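Local coordinates for protein diaminopimelate decarboxylase (PDB 1TWI) that decarboxylates meso-diaminopimelate to L-lysine with pyridoxal 5'-phosphate as cofactor, the last step of lysine biosynthesis by the diaminopimelate pathway, and works as a homodimer, at residues 108-113 against 129-134; 155-160 against 202-207; 356-361 against 394-399. All coordinates share one frame; numbering follows the deposited sequence.

How the interactions relate
Interactions 1 and 2 are two seams of one curled parallel sheet, the barrel of the pyridoxal-binding domain, and their centres are 8 Å apart. Strands 130-133 and 153-160 are neighbours in it, so the order across the sheet runs 108-110, 130-133, 153-160, 202-208; F131 O and A156 N, 2.8 Å apart, probably bond the two contacts together. Interaction 3 comes last along the chain, between loops of the mixed-sheet part, with its centre about 35 Å from that of interaction 1 and about 42 Å from that of interaction 2. Its loops face a cofactor held by the second subunit, so each active site of the dimer draws on both chains.

Interaction 1 (108-113 against 129-134); sequences IVFNGN and RAFNVD
F110 and F131 meet on one face of the sheet, side by side and pointing the same way. Their planes are 25° apart, but the rings, slid apart, barely overlap: the touch is F110 CD2 against F131 CE1 at 3.8 Å. Behind them the backbones are laced in parallel. F110 N donates to A130 O at 2.9 Å, and F110 O receives N132 N at 2.7 Å, so both polar backbone atoms of F110 are spent on the neighbouring strand. Strands 108-110 and 130-133, joined through helix 117-125, form a beta-alpha-beta unit of the TIM-like barrel that binds the cofactor. F131 also packs on I142 of helix 136-149, which places the phenylalanine face outward. On the other face V109 and A130 are paired, and N132 crosses N111 obliquely. N132 ND2 donates a hydrogen bond to N111 OD1 at 2.9 Å; the acceptor lies in the N132 amide plane, whereas the donor sits 46° above the N111 carbonyl plane. N111 ND2 turns instead to D88 and E290, and its side chain touches the cofactor. Past this tight part the segments are bridged by water. One water donates to both N111 OD1 and N132 O and accepts from G112 N. D134 has CG anti to its backbone N (chi1 177°), which carries the carboxylate back over N113, with OD1 3.4 Å from N113 CB. OD2 accepts from G181 N, OD1 forms a salt bridge with K310 of the second subunit, and a second water lies within hydrogen-bonding distance of OD1 and N113 O.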
loop_
_atom_site.group_PDB
_atom_site.type_symbol
_atom_site.label_atom_id
_atom_site.label_comp_id
_atom_site.label_asym_id
_atom_site.label_seq_id
_atom_site.Cartn_x
_atom_site.Cartn_y
_atom_site.Cartn_z
ATOM N N ILE A 108 27.178 0.546 -7.467
ATOM C CA ILE A 108 26.001 -0.068 -6.846
ATOM C C ILE A 108 26.279 -0.412 -5.381
ATOM O O ILE A 108 27.274 -1.106 -5.102
ATOM C CB ILE A 108 25.590 -1.363 -7.612
ATOM C CG1 ILE A 108 25.120 -0.991 -9.040
ATOM C CG2 ILE A 108 24.375 -2.043 -6.908
ATOM C CD1 ILE A 108 24.778 -2.235 -9.945
ATOM N N VAL A 109 25.420 0.070 -4.464
ATOM C CA VAL A 109 25.557 -0.304 -3.041
ATOM C C VAL A 109 24.242 -0.996 -2.685
ATOM O O VAL A 109 23.165 -0.650 -3.191
ATOM C CB VAL A 109 25.818 0.916 -2.063
ATOM C CG1 VAL A 109 27.288 1.475 -2.339
ATOM C CG2 VAL A 109 24.782 2.027 -2.269
ATOM N N PHE A 110 24.352 -1.992 -1.824
ATOM C CA PHE A 110 23.189 -2.821 -1.435
ATOM C C PHE A 110 22.844 -2.615 0.055
ATOM O O PHE A 110 23.638 -2.946 0.933
ATOM C CB PHE A 110 23.573 -4.307 -1.710
ATOM C CG PHE A 110 22.393 -5.263 -1.789
ATOM C CD1 PHE A 110 21.190 -4.980 -1.144
ATOM C CD2 PHE A 110 22.533 -6.486 -2.463
ATOM C CE1 PHE A 110 20.114 -5.900 -1.138
ATOM C CE2 PHE A 110 21.488 -7.414 -2.487
ATOM C CZ PHE A 110 20.255 -7.126 -1.810
ATOM N N ASN A 111 21.698 -2.004 0.331
ATOM C CA ASN A 111 21.204 -1.772 1.705
ATOM C C ASN A 111 20.140 -2.794 2.031
ATOM O O ASN A 111 19.555 -3.395 1.127
ATOM C CB ASN A 111 20.510 -0.386 1.797
ATOM C CG ASN A 111 21.492 0.726 1.909
ATOM O OD1 ASN A 111 22.260 0.740 2.844
ATOM N ND2 ASN A 111 21.492 1.669 0.937
ATOM N N GLY A 112 19.887 -2.985 3.319
ATOM C CA GLY A 112 18.786 -3.850 3.708
ATOM C C GLY A 112 19.054 -4.571 4.988
ATOM O O GLY A 112 20.170 -5.020 5.171
ATOM N N ASN A 113 18.049 -4.716 5.845
ATOM C CA ASN A 113 18.216 -5.391 7.125
ATOM C C ASN A 113 17.871 -6.884 7.090
ATOM O O ASN A 113 17.976 -7.563 8.112
ATOM C CB ASN A 113 17.357 -4.700 8.189
ATOM C CG ASN A 113 15.869 -4.836 7.907
ATOM O OD1 ASN A 113 15.315 -4.088 7.099
ATOM N ND2 ASN A 113 15.214 -5.816 8.561
ATOM N N ARG A 129 29.823 -2.623 -5.643
ATOM C CA ARG A 129 30.783 -1.838 -4.851
ATOM C C ARG A 129 30.786 -2.252 -3.351
ATOM O O ARG A 129 31.835 -2.364 -2.709
ATOM C CB ARG A 129 30.411 -0.356 -4.949
ATOM C CG ARG A 129 31.560 0.558 -4.429
ATOM C CD ARG A 129 31.075 2.057 -4.280
ATOM N NE ARG A 129 32.218 2.860 -3.848
ATOM C CZ ARG A 129 33.170 3.337 -4.651
ATOM N NH1 ARG A 129 34.187 4.033 -4.134
ATOM N NH2 ARG A 129 33.093 3.170 -5.976
ATOM N N ALA A 130 29.599 -2.450 -2.791
ATOM C CA ALA A 130 29.500 -2.877 -1.398
ATOM C C ALA A 130 28.128 -3.291 -0.931
ATOM O O ALA A 130 27.110 -2.798 -1.430
ATOM C CB ALA A 130 29.953 -1.768 -0.445
ATOM N N PHE A 131 28.128 -4.196 0.041
ATOM C CA PHE A 131 26.911 -4.498 0.767
ATOM C C PHE A 131 27.050 -3.499 1.981
ATOM O O PHE A 131 28.122 -3.468 2.643
ATOM C CB PHE A 131 26.972 -5.896 1.366
ATOM C CG PHE A 131 26.804 -6.989 0.346
ATOM C CD1 PHE A 131 25.539 -7.428 -0.018
ATOM C CD2 PHE A 131 27.935 -7.558 -0.267
ATOM C CE1 PHE A 131 25.387 -8.427 -0.979
ATOM C CE2 PHE A 131 27.808 -8.576 -1.250
ATOM C CZ PHE A 131 26.531 -9.011 -1.600
ATOM N N ASN A 132 26.005 -2.709 2.277
ATOM C CA ASN A 132 26.038 -1.851 3.469
ATOM C C ASN A 132 25.457 -2.762 4.548
ATOM O O ASN A 132 24.241 -2.913 4.659
ATOM C CB ASN A 132 25.162 -0.605 3.268
ATOM C CG ASN A 132 25.736 0.361 2.213
ATOM O OD1 ASN A 132 26.943 0.339 1.920
ATOM N ND2 ASN A 132 24.870 1.254 1.670
ATOM N N VAL A 133 26.341 -3.364 5.344
ATOM C CA VAL A 133 25.981 -4.350 6.365
ATOM C C VAL A 133 25.168 -3.779 7.465
ATOM O O VAL A 133 25.553 -2.783 8.062
ATOM C CB VAL A 133 27.230 -4.996 6.978
ATOM C CG1 VAL A 133 26.837 -5.958 8.111
ATOM C CG2 VAL A 133 27.998 -5.728 5.880
ATOM N N ASP A 134 24.062 -4.457 7.767
ATOM C CA ASP A 134 23.123 -3.937 8.732
ATOM C C ASP A 134 23.240 -4.524 10.129
ATOM O O ASP A 134 22.768 -3.923 11.091
ATOM C CB ASP A 134 21.704 -4.171 8.194
ATOM C CG ASP A 134 20.630 -3.722 9.171
ATOM O OD1 ASP A 134 20.225 -4.530 10.065
ATOM O OD2 ASP A 134 20.212 -2.536 9.056
HETATM O O HOH W 1 21.967 -1.171 4.713
HETATM O O HOH W 2 20.293 -7.173 9.605
#

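Interaction 2 (155-160 against 202-207)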
loop_
_atom_site.group_PDB
_atom_site.type_symbol
_atom_site.label_atom_id
_atom_site.label_comp_id
_atom_site.label_asym_id
_atom_site.label_seq_id
_atom_site.Cartn_x
_atom_site.Cartn_y
_atom_site.Cartn_z
ATOM N N VAL A 155 32.526 -4.985 1.904
ATOM C CA VAL A 155 31.531 -4.627 2.907
ATOM C C VAL A 155 31.743 -3.235 3.490
ATOM O O VAL A 155 32.873 -2.865 3.807
ATOM C CB VAL A 155 31.425 -5.644 4.117
ATOM C CG1 VAL A 155 30.749 -7.036 3.617
ATOM C CG2 VAL A 155 32.814 -5.921 4.722
ATOM N N ALA A 156 30.634 -2.476 3.550
ATOM C CA ALA A 156 30.581 -1.166 4.182
ATOM C C ALA A 156 29.676 -1.470 5.407
ATOM O O ALA A 156 29.083 -2.555 5.501
ATOM C CB ALA A 156 29.914 -0.130 3.226
ATOM N N PHE A 157 29.582 -0.562 6.370
ATOM C CA PHE A 157 28.785 -0.838 7.537
ATOM C C PHE A 157 27.816 0.274 7.779
ATOM O O PHE A 157 28.219 1.446 7.839
ATOM C CB PHE A 157 29.737 -1.006 8.769
ATOM C CG PHE A 157 30.633 -2.190 8.643
ATOM C CD1 PHE A 157 31.730 -2.164 7.789
ATOM C CD2 PHE A 157 30.271 -3.384 9.247
ATOM C CE1 PHE A 157 32.458 -3.342 7.519
ATOM C CE2 PHE A 157 30.994 -4.573 8.983
ATOM C CZ PHE A 157 32.064 -4.553 8.135
ATOM N N ARG A 158 26.535 -0.064 7.908
ATOM C CA ARG A 158 25.527 0.980 8.169
ATOM C C ARG A 158 25.558 1.187 9.684
ATOM O O ARG A 158 25.248 0.287 10.448
ATOM C CB ARG A 158 24.116 0.523 7.754
ATOM C CG ARG A 158 23.050 1.538 8.129
ATOM C CD ARG A 158 21.649 1.168 7.579
ATOM N NE ARG A 158 20.705 2.277 7.803
ATOM C CZ ARG A 158 19.487 2.341 7.285
ATOM N NH1 ARG A 158 19.044 1.352 6.514
ATOM N NH2 ARG A 158 18.716 3.397 7.538
ATOM N N ILE A 159 25.938 2.381 10.104
ATOM C CA ILE A 159 26.047 2.689 11.526
ATOM C C ILE A 159 24.977 3.672 11.981
ATOM O O ILE A 159 24.474 4.468 11.175
ATOM C CB ILE A 159 27.415 3.353 11.833
ATOM C CG1 ILE A 159 27.558 4.672 11.004
ATOM C CG2 ILE A 159 28.593 2.499 11.289
ATOM C CD1 ILE A 159 28.936 5.444 11.266
ATOM N N ASN A 160 24.675 3.647 13.282
ATOM C CA ASN A 160 23.719 4.579 13.897
ATOM C C ASN A 160 24.613 5.421 14.816
ATOM O O ASN A 160 24.899 5.017 15.924
ATOM C CB ASN A 160 22.722 3.784 14.692
ATOM C CG ASN A 160 21.977 2.826 13.812
ATOM O OD1 ASN A 160 21.831 3.098 12.619
ATOM N ND2 ASN A 160 21.483 1.735 14.368
ATOM N N VAL A 202 35.969 -11.053 3.355
ATOM C CA VAL A 202 35.284 -9.759 3.157
ATOM C C VAL A 202 36.410 -8.733 3.174
ATOM O O VAL A 202 37.478 -8.984 3.739
ATOM C CB VAL A 202 34.198 -9.419 4.265
ATOM C CG1 VAL A 202 33.098 -10.530 4.307
ATOM C CG2 VAL A 202 34.862 -9.261 5.676
ATOM N N ASN A 203 36.134 -7.597 2.547
ATOM C CA ASN A 203 37.028 -6.487 2.400
ATOM C C ASN A 203 36.260 -5.244 2.864
ATOM O O ASN A 203 35.268 -4.854 2.217
ATOM C CB ASN A 203 37.398 -6.378 0.911
ATOM C CG ASN A 203 38.178 -5.133 0.583
ATOM O OD1 ASN A 203 37.763 -4.349 -0.293
ATOM N ND2 ASN A 203 39.290 -4.939 1.244
ATOM N N VAL A 204 36.730 -4.649 3.967
ATOM C CA VAL A 204 36.131 -3.453 4.597
ATOM C C VAL A 204 36.386 -2.239 3.737
ATOM O O VAL A 204 37.553 -1.858 3.577
ATOM C CB VAL A 204 36.750 -3.209 6.019
ATOM C CG1 VAL A 204 36.140 -1.919 6.644
ATOM C CG2 VAL A 204 36.419 -4.402 6.946
ATOM N N VAL A 205 35.336 -1.618 3.196
ATOM C CA VAL A 205 35.514 -0.442 2.323
ATOM C C VAL A 205 34.773 0.867 2.756
ATOM O O VAL A 205 34.955 1.897 2.128
ATOM C CB VAL A 205 35.032 -0.686 0.838
ATOM C CG1 VAL A 205 35.877 -1.756 0.133
ATOM C CG2 VAL A 205 33.542 -1.038 0.827
ATOM N N GLY A 206 33.942 0.847 3.788
ATOM C CA GLY A 206 33.307 2.110 4.148
ATOM C C GLY A 206 32.308 2.047 5.274
ATOM O O GLY A 206 32.100 0.974 5.894
ATOM N N VAL A 207 31.708 3.197 5.584
ATOM C CA VAL A 207 30.646 3.268 6.598
ATOM C C VAL A 207 29.477 3.994 5.867
ATOM O O VAL A 207 29.700 4.781 4.954
ATOM C CB VAL A 207 31.090 4.087 7.851
ATOM C CG1 VAL A 207 32.210 3.314 8.651
ATOM C CG2 VAL A 207 31.625 5.432 7.392
#
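V155 is gripped through both of its backbone polar atoms: its N donates to N203 O and its O accepts from V205 N, each bond 2.8 Å long and nearly straight at the hydrogen. Two residues on, F157 N reaches G206 O at 3.0 Å, a more bent bond (137° at the hydrogen) whose donor stands above the carbonyl plane. G206 O also takes close approaches from A156 CA at 3.1 Å and A156 CB at 3.6 Å, and lies at the edge of the F157 ring, in its plane. The N of G206, buried here, finds no partner in the model. Around this ladder the side chains sort by face. V155, F157, V204 and V207 share one side, where F157 crosses V204 at about a right angle and its CE1 meets V204 CG1 at 4.0 Å. With CG beside its own backbone N (chi1 -65°), the F157 ring lies back along the strand toward V204. V155 CG2 reaches V202 CB at 3.8 Å. Strands 153-160 and 202-208 are adjacent parallel staves of the TIM-like barrel; over 155-160 and 202-207 their directions differ by 25°. Helices cover this side: F157 packs on I193 and A196 of helix 188-198, V207 on V228 and V232 of helix 219-237. On the interior face A156 touches A130 and N132 of the preceding strand. Beyond it, the side chain of R158 touches the cofactor and packs on C358 of the second subunit.

Interaction 3 (356-361 against 394-399); sequences GLCESS and NYNARG. With PLP (pyridoxal-5'-phosphate), chain F.
L357 packs against Y395, N396 and R398, and its side chain can be followed outward atom by atom. CB and CG lie beside the N396 amide, the side chains crossing at a slant. At the branch the methyls part company. CD1 goes to R398, 3.5 Å from NE and over one face of the guanidinium, while CD2 goes to Y395, 3.5 Å from the ring atom CD2 and equally close to the backbone O. The leucine thus fills the angle between an aromatic ring and the extended arm of an arginine. A water accepts from R398 NE at 2.9 Å, lying in the guanidinium plane, and donates to G356 O, joining the backbone of one loop to the guanidinium of the other.

Y395 continues toward the active site. Its CG is anti to the backbone N (chi1 -173°), which throws the ring across to 356-361, and OH donates to E359 OE2 at 2.6 Å. The carboxylate is nearly coplanar with the ring, 13° off, and OE2 sits at the ring edge, in plane. The chain of E359 is bent at CB-CG to bring the acid there. C358, predicted to be the proton donor, places SG 3.5 Å from Y395 OH and in an oblique sulfur-aromatic contact with the ring; its CB comes within 3.4 Å of PLP O4A. C358, E359 and Y395 all line the pocket of the bound lysine.

Across the dimer interface K69 of the second subunit packs on C358, and that subunit's S213, G250 and Y387 hold the cofactor by hydrogen bonds. Within its own chain the contact joins two loops of the mixed sheet: 356-361 lies after strand 348-354 and before strand 363-371, while 394-399 belongs to the loop that leaves strand 378-382 and leads into strand 402-407.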
loop_
_atom_site.group_PDB
_atom_site.type_symbol
_atom_site.label_atom_id
_atom_site.label_comp_id
_atom_site.label_asym_id
_atom_site.label_seq_id
_atom_site.Cartn_x
_atom_site.Cartn_y
_atom_site.Cartn_z
ATOM N N GLY A 356 -12.058 6.620 -6.268
ATOM C CA GLY A 356 -13.263 5.823 -6.081
ATOM C C GLY A 356 -13.171 4.552 -5.216
ATOM O O GLY A 356 -14.078 3.700 -5.271
ATOM N N LEU A 357 -12.120 4.412 -4.411
ATOM C CA LEU A 357 -12.009 3.197 -3.612
ATOM C C LEU A 357 -12.850 3.322 -2.343
ATOM O O LEU A 357 -13.117 4.451 -1.870
ATOM C CB LEU A 357 -10.527 2.895 -3.258
ATOM C CG LEU A 357 -9.686 2.352 -4.451
ATOM C CD1 LEU A 357 -9.211 3.531 -5.371
ATOM C CD2 LEU A 357 -8.411 1.619 -3.878
ATOM N N CYS A 358 -13.221 2.157 -1.780
ATOM C CA CYS A 358 -14.050 2.038 -0.554
ATOM C C CYS A 358 -13.459 2.609 0.707
ATOM O O CYS A 358 -14.153 2.684 1.718
ATOM C CB CYS A 358 -14.278 0.584 -0.179
ATOM S SG CYS A 358 -12.678 -0.283 0.230
ATOM N N GLU A 359 -12.190 2.949 0.663
ATOM C CA GLU A 359 -11.429 3.425 1.806
ATOM C C GLU A 359 -11.715 4.903 2.094
ATOM O O GLU A 359 -11.619 5.750 1.206
ATOM C CB GLU A 359 -9.926 3.214 1.496
ATOM C CG GLU A 359 -9.049 2.600 2.557
ATOM C CD GLU A 359 -9.774 1.605 3.371
ATOM O OE1 GLU A 359 -10.285 2.016 4.417
ATOM O OE2 GLU A 359 -9.867 0.429 2.974
ATOM N N SER A 360 -12.060 5.195 3.348
ATOM C CA SER A 360 -12.374 6.543 3.731
ATOM C C SER A 360 -11.187 7.448 3.516
ATOM O O SER A 360 -11.336 8.619 3.172
ATOM C CB SER A 360 -12.797 6.597 5.190
ATOM O OG SER A 360 -13.837 7.538 5.280
ATOM N N SER A 361 -10.003 6.875 3.666
ATOM C CA SER A 361 -8.766 7.586 3.502
ATOM C C SER A 361 -8.378 7.780 2.024
ATOM O O SER A 361 -7.331 8.361 1.783
ATOM C CB SER A 361 -7.669 6.800 4.159
ATOM O OG SER A 361 -7.562 5.557 3.463
ATOM N N ASN A 394 -3.065 -3.179 -6.397
ATOM C CA ASN A 394 -4.313 -3.505 -7.070
ATOM C C ASN A 394 -5.506 -3.476 -6.129
ATOM O O ASN A 394 -6.559 -4.090 -6.410
ATOM C CB ASN A 394 -4.227 -4.911 -7.693
ATOM C CG ASN A 394 -3.265 -4.969 -8.876
ATOM O OD1 ASN A 394 -3.277 -4.091 -9.766
ATOM N ND2 ASN A 394 -2.468 -6.002 -8.922
ATOM N N TYR A 395 -5.373 -2.766 -5.019
ATOM C CA TYR A 395 -6.485 -2.706 -4.068
ATOM C C TYR A 395 -7.806 -2.314 -4.725
ATOM O O TYR A 395 -7.840 -1.395 -5.560
ATOM C CB TYR A 395 -6.127 -1.756 -2.917
ATOM C CG TYR A 395 -7.128 -1.746 -1.795
ATOM C CD1 TYR A 395 -7.621 -2.937 -1.259
ATOM C CD2 TYR A 395 -7.516 -0.525 -1.210
ATOM C CE1 TYR A 395 -8.488 -2.922 -0.134
ATOM C CE2 TYR A 395 -8.366 -0.482 -0.117
ATOM C CZ TYR A 395 -8.854 -1.704 0.421
ATOM O OH TYR A 395 -9.727 -1.669 1.488
ATOM N N ASN A 396 -8.874 -3.023 -4.352
ATOM C CA ASN A 396 -10.234 -2.851 -4.922
ATOM C C ASN A 396 -10.246 -3.413 -6.356
ATOM O O ASN A 396 -11.104 -3.059 -7.139
ATOM C CB ASN A 396 -10.702 -1.368 -4.941
ATOM C CG ASN A 396 -11.172 -0.886 -3.572
ATOM O OD1 ASN A 396 -10.684 -1.333 -2.521
ATOM N ND2 ASN A 396 -12.108 0.013 -3.580
ATOM N N ALA A 397 -9.300 -4.314 -6.662
ATOM C CA ALA A 397 -9.163 -4.947 -7.988
ATOM C C ALA A 397 -9.119 -3.918 -9.121
ATOM O O ALA A 397 -9.906 -3.970 -10.073
ATOM C CB ALA A 397 -10.310 -5.998 -8.247
ATOM N N ARG A 398 -8.177 -2.992 -8.997
ATOM C CA ARG A 398 -7.992 -1.927 -9.983
ATOM C C ARG A 398 -6.587 -2.115 -10.557
ATOM O O ARG A 398 -5.625 -2.310 -9.793
ATOM C CB ARG A 398 -8.065 -0.544 -9.307
ATOM C CG ARG A 398 -9.426 -0.131 -8.868
ATOM C CD ARG A 398 -9.350 1.186 -8.082
ATOM N NE ARG A 398 -10.736 1.566 -7.893
ATOM C CZ ARG A 398 -11.334 2.545 -8.560
ATOM N NH1 ARG A 398 -10.609 3.266 -9.439
ATOM N NH2 ARG A 398 -12.661 2.714 -8.420
ATOM N N GLY A 399 -6.469 -2.097 -11.883
ATOM C CA GLY A 399 -5.150 -2.252 -12.482
ATOM C C GLY A 399 -4.178 -1.075 -12.211
ATOM O O GLY A 399 -4.608 0.085 -12.054
HETATM N N1 PLP F . -19.392 -2.726 2.392
HETATM C C2 PLP F . -18.847 -1.540 2.012
HETATM C C2A PLP F . -19.811 -0.593 1.315
HETATM C C3 PLP F . -17.521 -1.314 2.346
HETATM O O3 PLP F . -16.976 -0.139 1.961
HETATM C C4 PLP F . -16.735 -2.253 2.984
HETATM C C4A PLP F . -15.241 -1.929 3.328
HETATM O O4A PLP F . -14.772 -0.844 2.884
HETATM C C5 PLP F . -17.343 -3.490 3.388
HETATM C C6 PLP F . -18.648 -3.664 3.033
HETATM C C5A PLP F . -16.694 -4.615 4.110
HETATM O O4P PLP F . -16.229 -4.275 5.424
HETATM P P PLP F . -15.645 -5.394 6.394
HETATM O O1P PLP F . -15.231 -4.610 7.623
HETATM O O2P PLP F . -14.484 -6.013 5.642
HETATM O O3P PLP F . -16.717 -6.354 6.698
HETATM O O HOH W 3 -13.052 0.849 -6.233
HETATM O O HOH W 4 -11.461 6.304 -8.996
#